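PDB 1SH7: extracellular subtilisin-like serine proteinase from Vibrio sp. PA-44, which probably hydrolyses internal peptide bonds as a calcium-binding serine endopeptidase of the subtilase (peptidase S8) family, the present chain being its protease domain. Local coordinates for residues Y55-V58 / D59-A62; G107-S110 / G111-V115; T246-L249 / N250-S254. All blocks are in the same frame, centred on the assembly; numbering follows the deposited sequence.

Overall arrangement
All three contacts are local and lie within the subtilase domain. Contact 1 is the surface one: a turn leaving edge strand 51-56, where carboxylates gather round a calcium ion. Contact 2, partly buried, is a stretch of helix 105-118 carried by main-chain bonds and aliphatic side chains. The two touch, the Phe57 ring of contact 1 lying against this helix, with centres about 11 Å apart. Contact 3, also partly buried, belongs to another helix, 242-252, on the opposite side of the chain's centre from contact 1, about 35 Å between centres. It shares the helical bonding of contact 2 but adds an asparagine amide and an arginine lying along a leucine.

Contact 1: Y55-V58 / D59-A62. With CA (calcium ion), chain D.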
ATOM      1  N   TYR A  55      -5.570   0.850 -17.261  1.00 12.38           N
ATOM      2  CA  TYR A  55      -4.848   0.781 -18.517  1.00 12.42           C
ATOM      3  C   TYR A  55      -3.612  -0.111 -18.355  1.00 12.55           C
ATOM      4  O   TYR A  55      -3.064  -0.236 -17.250  1.00 13.38           O
ATOM      5  CB  TYR A  55      -4.419   2.178 -18.982  1.00 13.82           C
ATOM      6  CG  TYR A  55      -3.991   2.181 -20.437  1.00 10.95           C
ATOM      7  CD1 TYR A  55      -4.936   2.209 -21.459  1.00 13.62           C
ATOM      8  CD2 TYR A  55      -2.650   2.142 -20.788  1.00 13.14           C
ATOM      9  CE1 TYR A  55      -4.554   2.172 -22.809  1.00 11.26           C
ATOM     10  CE2 TYR A  55      -2.252   2.157 -22.132  1.00 11.08           C
ATOM     11  CZ  TYR A  55      -3.196   2.167 -23.132  1.00 11.49           C
ATOM     12  OH  TYR A  55      -2.770   2.130 -24.460  1.00 10.97           O
ATOM     13  N   ASP A  56      -3.189  -0.740 -19.454  1.00 12.67           N
ATOM     14  CA  ASP A  56      -1.955  -1.563 -19.502  1.00 12.48           C
ATOM     15  C   ASP A  56      -0.839  -0.877 -20.323  1.00 12.81           C
ATOM     16  O   ASP A  56      -0.848  -0.923 -21.550  1.00 12.42           O
ATOM     17  CB  ASP A  56      -2.323  -2.940 -20.091  1.00 12.64           C
ATOM     18  CG  ASP A  56      -1.142  -3.875 -20.249  1.00 12.83           C
ATOM     19  OD1 ASP A  56      -1.387  -5.084 -20.579  1.00 12.65           O
ATOM     20  OD2 ASP A  56       0.039  -3.523 -20.069  1.00 14.71           O
ATOM     21  N   PHE A  57       0.131  -0.279 -19.644  1.00 12.07           N
ATOM     22  CA  PHE A  57       1.239   0.411 -20.299  1.00 13.27           C
ATOM     23  C   PHE A  57       2.412  -0.481 -20.696  1.00 13.17           C
ATOM     24  O   PHE A  57       3.377   0.004 -21.269  1.00 14.35           O
ATOM     25  CB  PHE A  57       1.777   1.523 -19.408  1.00 13.50           C
ATOM     26  CG  PHE A  57       0.830   2.662 -19.273  1.00 14.28           C
ATOM     27  CD1 PHE A  57       0.753   3.618 -20.271  1.00 15.34           C
ATOM     28  CD2 PHE A  57      -0.028   2.732 -18.192  1.00 13.97           C
ATOM     29  CE1 PHE A  57      -0.134   4.670 -20.164  1.00 17.86           C
ATOM     30  CE2 PHE A  57      -0.940   3.763 -18.074  1.00 15.19           C
ATOM     31  CZ  PHE A  57      -1.001   4.735 -19.060  1.00 14.41           C
ATOM     32  N   VAL A  58       2.352  -1.750 -20.319  1.00 13.65           N
ATOM     33  CA  VAL A  58       3.335  -2.725 -20.739  1.00 13.14           C
ATOM     34  C   VAL A  58       3.006  -3.103 -22.189  1.00 13.76           C
ATOM     35  O   VAL A  58       3.847  -3.057 -23.071  1.00 13.30           O
ATOM     36  CB  VAL A  58       3.311  -3.988 -19.800  1.00 13.10           C
ATOM     37  CG1 VAL A  58       4.173  -5.116 -20.339  1.00 13.33           C
ATOM     38  CG2 VAL A  58       3.745  -3.636 -18.389  1.00 12.80           C
ATOM     39  N   ASP A  59       1.761  -3.452 -22.457  1.00 14.02           N
ATOM     40  CA  ASP A  59       1.380  -3.889 -23.802  1.00 15.73           C
ATOM     41  C   ASP A  59       0.524  -2.883 -24.598  1.00 16.12           C
ATOM     42  O   ASP A  59       0.060  -3.182 -25.701  1.00 16.16           O
ATOM     43  CB  ASP A  59       0.669  -5.239 -23.700  1.00 15.69           C
ATOM     44  CG  ASP A  59       1.624  -6.348 -23.329  1.00 18.19           C
ATOM     45  OD1 ASP A  59       2.785  -6.287 -23.784  1.00 18.22           O
ATOM     46  OD2 ASP A  59       1.321  -7.284 -22.568  1.00 16.34           O
ATOM     47  N   ASN A  60       0.321  -1.703 -24.021  1.00 17.13           N
ATOM     48  CA  ASN A  60      -0.560  -0.680 -24.589  1.00 17.78           C
ATOM     49  C   ASN A  60      -1.906  -1.243 -25.018  1.00 16.33           C
ATOM     50  O   ASN A  60      -2.253  -1.267 -26.188  1.00 16.60           O
ATOM     51  CB  ASN A  60       0.157   0.079 -25.704  1.00 19.22           C
ATOM     52  CG  ASN A  60       1.356   0.843 -25.179  1.00 23.38           C
ATOM     53  OD1 ASN A  60       1.239   1.622 -24.214  1.00 28.26           O
ATOM     54  ND2 ASN A  60       2.529   0.565 -25.739  1.00 27.20           N
ATOM     55  N   ASP A  61      -2.671  -1.677 -24.023  1.00 16.09           N
ATOM     56  CA  ASP A  61      -3.994  -2.226 -24.247  1.00 15.44           C
ATOM     57  C   ASP A  61      -4.894  -1.902 -23.032  1.00 15.52           C
ATOM     58  O   ASP A  61      -4.425  -1.284 -22.062  1.00 14.27           O
ATOM     59  CB  ASP A  61      -3.917  -3.718 -24.626  1.00 15.42           C
ATOM     60  CG  ASP A  61      -3.537  -4.633 -23.474  1.00 16.23           C
ATOM     61  OD1 ASP A  61      -4.184  -4.588 -22.395  1.00 12.82           O
ATOM     62  OD2 ASP A  61      -2.610  -5.473 -23.590  1.00 14.42           O
ATOM     63  N   ALA A  62      -6.163  -2.262 -23.134  1.00 15.54           N
ATOM     64  CA  ALA A  62      -7.184  -1.858 -22.147  1.00 16.20           C
ATOM     65  C   ALA A  62      -7.414  -2.869 -21.041  1.00 15.05           C
ATOM     66  O   ALA A  62      -8.281  -2.661 -20.186  1.00 16.32           O
ATOM     67  CB  ALA A  62      -8.531  -1.548 -22.858  1.00 16.00           C
TER
HETATM   68 CA    CA D1291      -2.994  -6.483 -21.170  1.00 13.53          CA
HETATM   69  O   HOH W   1      -1.200  -7.877 -22.033  1.00 17.06           O
HETATM   70  O   HOH W   2      -2.492  -7.778 -19.241  1.00 12.36           O
HETATM   71  O   HOH W   3      -4.471  -8.104 -22.081  1.00 11.50           O
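Asp56 and Asp61 meet at a calcium ion. Asp56 gives one oxygen, OD1 at 2.2 Å from the calcium, whereas Asp61 binds it with both, its OD1 lying 2.5 Å from the ion. The two carboxylate planes are nearly perpendicular (83°), and the calcium between them probably offsets the repulsion of the like charges. Asp63 O and three waters complete the seven ligands. The water beside Asp59 also donates to Asp59 OD2 at 2.6 Å, which makes Asp59 a second-shell residue; its main charge partner is Arg95, which hydrogen-bonds Asp56 OD1 as well.

Hydrogen bonds close the turn. Asp56 N to Asp61 O (2.9 Å) and the longer Asp61 N to Asp56 O (3.2 Å) form a single antiparallel hydrogen-bonded bridge, with Asn60 and Asp61 both facing Asp56 as a G1 beta bulge. Asp56 CG lies anti to its own backbone N (chi1 178°), which sets OD2 over the turn, where Asp59 N donates to it at 2.9 Å from above the carboxylate plane. Val58 N adds a weak bond to the same oxygen.

Among the non-bonded contacts, Asp61 O sits 3.5 Å above the Tyr55 ring, over its centre. Tyr55 in turn presents its CD2 edge to the face of the Phe57 ring.

The turn continues from the C-terminal end of edge strand 51-56. Tyr55 and Phe57 make backbone hydrogen bonds with Arg95, at the end of the neighbouring strand 90-95; Phe57 CD1 packs on Ser110 CB (3.4 Å) and Tyr55 on Trp114, both of helix 105-118.

Contact 2: G107-S110 / G111-V115; sequences GVIS and GVDWV
Helix 105-118 belongs to a beta-alpha-beta crossover linking strand 90-95 to strand 123-127, and within it residues 107-110 bond to 111-115 one turn on, Asp113 N donating to Ile109 O at 2.8 Å. That bond is practically straight at the hydrogen (179°). Its neighbours are regular too: Gly111 N to Gly107 O, Val112 N to Val108 O at 2.9 Å, and Trp114 N to Ser110 O, the last bent to 145°.

Side chains follow the same one-turn spacing. With CG1 of Val112 anti to the backbone N (chi1 170°), CG2 is left beside that N and reaches back along the helix to 3.2 Å from Val108 O; the two valine side chains themselves meet more loosely, Val108 CG1 to Val112 CG2 at 4.4 Å. Both rest on Met127 of strand 123-127, forming an aliphatic ridge on the sheet side.

Ile109 and Asp113 run alongside each other, pointing the same way. Their contact is apolar against polar: Ile109 CG2 lies 3.8 Å from Asp113 OD1. Asp113 CG leans back over Ile109 O at 3.4 Å, while Ile109 also packs on Leu137 and Ala140 of helix 135-146.

The Ser110 hydroxyl is used within the helix, OG bonding to Ser106 O in the preceding turn. Trp114 sets its CB 3.3 Å from Ser110 O and then swings its indole off the helix toward Tyr34.

Covered by helix 135-146 along one flank and by strands 32-37 and 123-127 beneath, the stretch is a helix of the alpha/beta sandwich typical of subtilases, whose parallel sheet is flanked by helices.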
ATOM      1  N   GLY A 107       7.404   3.715 -18.614  1.00 14.72           N
ATOM      2  CA  GLY A 107       6.118   3.047 -18.493  1.00 13.64           C
ATOM      3  C   GLY A 107       5.490   3.266 -17.115  1.00 12.50           C
ATOM      4  O   GLY A 107       4.293   3.449 -16.993  1.00 11.18           O
ATOM      5  N   VAL A 108       6.297   3.215 -16.061  1.00 11.77           N
ATOM      6  CA  VAL A 108       5.826   3.533 -14.716  1.00 11.67           C
ATOM      7  C   VAL A 108       5.334   5.003 -14.620  1.00 11.62           C
ATOM      8  O   VAL A 108       4.245   5.276 -14.069  1.00 11.38           O
ATOM      9  CB  VAL A 108       6.903   3.211 -13.639  1.00 11.39           C
ATOM     10  CG1 VAL A 108       6.417   3.589 -12.265  1.00 12.53           C
ATOM     11  CG2 VAL A 108       7.286   1.719 -13.679  1.00 12.03           C
ATOM     12  N   ILE A 109       6.094   5.938 -15.192  1.00 11.02           N
ATOM     13  CA  ILE A 109       5.678   7.336 -15.240  1.00 12.19           C
ATOM     14  C   ILE A 109       4.333   7.493 -15.946  1.00 12.34           C
ATOM     15  O   ILE A 109       3.453   8.210 -15.464  1.00 13.54           O
ATOM     16  CB  ILE A 109       6.817   8.247 -15.927  1.00 11.92           C
ATOM     17  CG1 ILE A 109       7.999   8.355 -14.982  1.00 13.06           C
ATOM     18  CG2 ILE A 109       6.249   9.657 -16.362  1.00 12.15           C
ATOM     19  CD1 ILE A 109       9.256   8.876 -15.628  1.00 13.42           C
ATOM     20  N   SER A 110       4.135   6.776 -17.052  1.00 12.92           N
ATOM     21  CA  SER A 110       2.881   6.846 -17.786  1.00 12.89           C
ATOM     22  C   SER A 110       1.729   6.391 -16.893  1.00 13.42           C
ATOM     23  O   SER A 110       0.642   6.973 -16.927  1.00 13.30           O
ATOM     24  CB  SER A 110       2.930   5.966 -19.057  1.00 13.68           C
ATOM     25  OG  SER A 110       3.862   6.483 -19.992  1.00 13.96           O
ATOM     26  N   GLY A 111       1.963   5.339 -16.109  1.00 12.95           N
ATOM     27  CA  GLY A 111       0.965   4.843 -15.182  1.00 12.07           C
ATOM     28  C   GLY A 111       0.677   5.890 -14.104  1.00 12.53           C
ATOM     29  O   GLY A 111      -0.479   6.101 -13.753  1.00 11.25           O
ATOM     30  N   VAL A 112       1.725   6.542 -13.602  1.00 12.14           N
ATOM     31  CA  VAL A 112       1.565   7.548 -12.541  1.00 12.83           C
ATOM     32  C   VAL A 112       0.735   8.736 -13.081  1.00 12.71           C
ATOM     33  O   VAL A 112      -0.238   9.163 -12.456  1.00 14.21           O
ATOM     34  CB  VAL A 112       2.932   7.999 -11.994  1.00 12.46           C
ATOM     35  CG1 VAL A 112       2.808   9.215 -11.075  1.00 12.40           C
ATOM     36  CG2 VAL A 112       3.639   6.830 -11.307  1.00 11.51           C
ATOM     37  N   ASP A 113       1.113   9.240 -14.249  1.00 13.42           N
ATOM     38  CA  ASP A 113       0.401  10.310 -14.945  1.00 13.66           C
ATOM     39  C   ASP A 113      -1.061   9.924 -15.233  1.00 13.35           C
ATOM     40  O   ASP A 113      -1.967  10.757 -15.142  1.00 13.15           O
ATOM     41  CB  ASP A 113       1.091  10.621 -16.281  1.00 13.57           C
ATOM     42  CG  ASP A 113       2.401  11.363 -16.127  1.00 16.37           C
ATOM     43  OD1 ASP A 113       3.057  11.560 -17.193  1.00 16.48           O
ATOM     44  OD2 ASP A 113       2.850  11.805 -15.024  1.00 16.87           O
ATOM     45  N   TRP A 114      -1.286   8.663 -15.593  1.00 12.82           N
ATOM     46  CA  TRP A 114      -2.631   8.183 -15.885  1.00 12.02           C
ATOM     47  C   TRP A 114      -3.545   8.256 -14.662  1.00 11.49           C
ATOM     48  O   TRP A 114      -4.723   8.616 -14.755  1.00 10.70           O
ATOM     49  CB  TRP A 114      -2.568   6.743 -16.411  1.00 12.35           C
ATOM     50  CG  TRP A 114      -3.857   6.243 -16.909  1.00 11.74           C
ATOM     51  CD1 TRP A 114      -4.304   6.281 -18.193  1.00 12.07           C
ATOM     52  CD2 TRP A 114      -4.919   5.659 -16.135  1.00 13.39           C
ATOM     53  NE1 TRP A 114      -5.544   5.706 -18.277  1.00 11.10           N
ATOM     54  CE2 TRP A 114      -5.951   5.326 -17.028  1.00 13.40           C
ATOM     55  CE3 TRP A 114      -5.081   5.337 -14.787  1.00 14.29           C
ATOM     56  CZ2 TRP A 114      -7.130   4.701 -16.613  1.00 12.79           C
ATOM     57  CZ3 TRP A 114      -6.254   4.737 -14.378  1.00 14.01           C
ATOM     58  CH2 TRP A 114      -7.261   4.441 -15.279  1.00 14.57           C
ATOM     59  N   VAL A 115      -2.989   7.901 -13.517  1.00 11.83           N
ATOM     60  CA  VAL A 115      -3.731   8.011 -12.249  1.00 11.57           C
ATOM     61  C   VAL A 115      -4.043   9.482 -11.954  1.00 11.54           C
ATOM     62  O   VAL A 115      -5.187   9.825 -11.661  1.00 11.00           O
ATOM     63  CB  VAL A 115      -2.954   7.347 -11.086  1.00 11.23           C
ATOM     64  CG1 VAL A 115      -3.526   7.730  -9.762  1.00 12.41           C
ATOM     65  CG2 VAL A 115      -2.935   5.806 -11.254  1.00 12.64           C
TER

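Contact 3: T246-L249 / N250-S254; sequences TGLL and NSRAS
Arg252 lies along Leu248, one turn earlier in helix 242-252, and touches it along most of its length. Arg252 CB starts 3.2 Å from Leu248 O, the same oxygen that accepts the backbone N-H of Arg252 at 2.9 Å. With CG turned beside the backbone N (chi1 -67°), the next methylene stays over that carbonyl, Arg252 CG being 3.3 Å from Leu248 O. From CG the chain runs extended to NE, so CD passes from the carbonyl to the leucine side chain. Arg252 NE is 3.8 Å from Leu248 CG, which covers one face of the guanidinium, displaced toward its rim. Beyond CZ, NH1 makes a salt bridge with Glu236, and the group forms a cation-pi contact with Tyr233; both partners lie on helix 219-236, whose first turn carries the predicted charge-relay Ser220.

In the subtilase fold helix 242-252 packs against helix 219-236, and Leu249 touches Val226 and Val229 of that helix and Val174 of strand 174-179 in the central sheet.

On another side of helix 242-252, Thr246 O accepts two donors from Asn250: the backbone N at 3.0 Å and the amide ND2 at 2.9 Å. The amide comes from above the carbonyl plane, 53° out of it, and its ND2 lies 3.7 Å from Thr246 CG2. The Thr246 hydroxyl bonds instead to Pro242 O. A calcium ion held by Pro171, Gly173 and Asp196 is about 6 Å from the Thr246 side chain.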
ATOM      1  N   THR A 246      -1.546  12.091   4.985  1.00 11.07           N
ATOM      2  CA  THR A 246      -0.239  11.838   5.575  1.00 11.51           C
ATOM      3  C   THR A 246      -0.227  12.193   7.069  1.00 12.32           C
ATOM      4  O   THR A 246       0.218  11.390   7.902  1.00 12.76           O
ATOM      5  CB  THR A 246       0.827  12.626   4.828  1.00 11.43           C
ATOM      6  OG1 THR A 246       0.969  12.071   3.506  1.00 10.91           O
ATOM      7  CG2 THR A 246       2.203  12.510   5.520  1.00  9.63           C
ATOM      8  N   GLY A 247      -0.730  13.378   7.403  1.00 12.23           N
ATOM      9  CA  GLY A 247      -0.795  13.818   8.784  1.00 12.07           C
ATOM     10  C   GLY A 247      -1.536  12.840   9.685  1.00 12.05           C
ATOM     11  O   GLY A 247      -1.147  12.616  10.817  1.00 12.79           O
ATOM     12  N   LEU A 248      -2.628  12.295   9.174  1.00 12.02           N
ATOM     13  CA  LEU A 248      -3.491  11.425   9.926  1.00 12.19           C
ATOM     14  C   LEU A 248      -2.870  10.016  10.071  1.00 11.30           C
ATOM     15  O   LEU A 248      -2.975   9.401  11.128  1.00 11.83           O
ATOM     16  CB  LEU A 248      -4.820  11.357   9.194  1.00 12.74           C
ATOM     17  CG  LEU A 248      -6.133  11.484   9.916  1.00 16.24           C
ATOM     18  CD1 LEU A 248      -6.134  12.570  10.925  1.00 14.54           C
ATOM     19  CD2 LEU A 248      -7.230  11.689   8.844  1.00 16.30           C
ATOM     20  N   LEU A 249      -2.259   9.486   9.022  1.00 10.33           N
ATOM     21  CA  LEU A 249      -1.482   8.243   9.135  1.00  9.75           C
ATOM     22  C   LEU A 249      -0.422   8.339  10.233  1.00  9.86           C
ATOM     23  O   LEU A 249      -0.205   7.405  11.018  1.00 10.61           O
ATOM     24  CB  LEU A 249      -0.807   7.914   7.783  1.00  9.25           C
ATOM     25  CG  LEU A 249      -1.732   7.329   6.711  1.00  8.89           C
ATOM     26  CD1 LEU A 249      -0.992   7.254   5.369  1.00 12.06           C
ATOM     27  CD2 LEU A 249      -2.327   5.924   7.165  1.00 10.60           C
ATOM     28  N   ASN A 250       0.259   9.479  10.278  1.00 10.88           N
ATOM     29  CA  ASN A 250       1.219   9.778  11.324  1.00 10.63           C
ATOM     30  C   ASN A 250       0.650   9.927  12.721  1.00 10.84           C
ATOM     31  O   ASN A 250       1.156   9.333  13.661  1.00 11.91           O
ATOM     32  CB  ASN A 250       1.950  11.081  10.986  1.00 11.75           C
ATOM     33  CG  ASN A 250       3.138  10.855  10.106  1.00 13.67           C
ATOM     34  OD1 ASN A 250       4.183  10.395  10.576  1.00 16.31           O
ATOM     35  ND2 ASN A 250       3.000  11.179   8.824  1.00 15.49           N
ATOM     36  N   SER A 251      -0.387  10.722  12.864  1.00 10.01           N
ATOM     37  CA  SER A 251      -0.934  11.025  14.191  1.00 10.78           C
ATOM     38  C   SER A 251      -1.679   9.848  14.771  1.00 10.24           C
ATOM     39  O   SER A 251      -1.686   9.693  15.986  1.00 12.04           O
ATOM     40  CB  SER A 251      -1.806  12.303  14.194  1.00 10.78           C
ATOM     41  OG  SER A 251      -2.852  12.230  13.266  1.00 12.29           O
ATOM     42  N   ARG A 252      -2.251   9.003  13.934  1.00  9.96           N
ATOM     43  CA  ARG A 252      -2.951   7.795  14.393  1.00 10.28           C
ATOM     44  C   ARG A 252      -2.048   6.564  14.618  1.00 10.15           C
ATOM     45  O   ARG A 252      -2.486   5.581  15.255  1.00 10.91           O
ATOM     46  CB  ARG A 252      -4.058   7.426  13.428  1.00 10.30           C
ATOM     47  CG  ARG A 252      -5.186   8.434  13.400  1.00 11.13           C
ATOM     48  CD  ARG A 252      -6.246   8.151  12.402  1.00 11.58           C
ATOM     49  NE  ARG A 252      -7.380   9.059  12.623  1.00 10.73           N
ATOM     50  CZ  ARG A 252      -8.496   9.064  11.917  1.00 12.27           C
ATOM     51  NH1 ARG A 252      -8.648   8.221  10.901  1.00 11.80           N
ATOM     52  NH2 ARG A 252      -9.472   9.915  12.247  1.00 11.24           N
ATOM     53  N   ALA A 253      -0.801   6.610  14.153  1.00 10.55           N
ATOM     54  CA  ALA A 253       0.066   5.444  14.179  1.00 10.75           C
ATOM     55  C   ALA A 253       0.410   5.100  15.621  1.00 10.72           C
ATOM     56  O   ALA A 253       0.502   5.966  16.471  1.00 11.04           O
ATOM     57  CB  ALA A 253       1.370   5.682  13.404  1.00 11.32           C
ATOM     58  N   SER A 254       0.615   3.826  15.857  1.00 10.52           N
ATOM     59  CA  SER A 254       1.138   3.301  17.126  1.00 10.24           C
ATOM     60  C   SER A 254       2.624   3.584  17.240  1.00 10.88           C
ATOM     61  O   SER A 254       3.389   3.333  16.299  1.00 10.48           O
ATOM     62  CB  SER A 254       0.896   1.788  17.199  1.00  9.89           C
ATOM     63  OG  SER A 254      -0.460   1.481  16.982  1.00 11.33           O
TER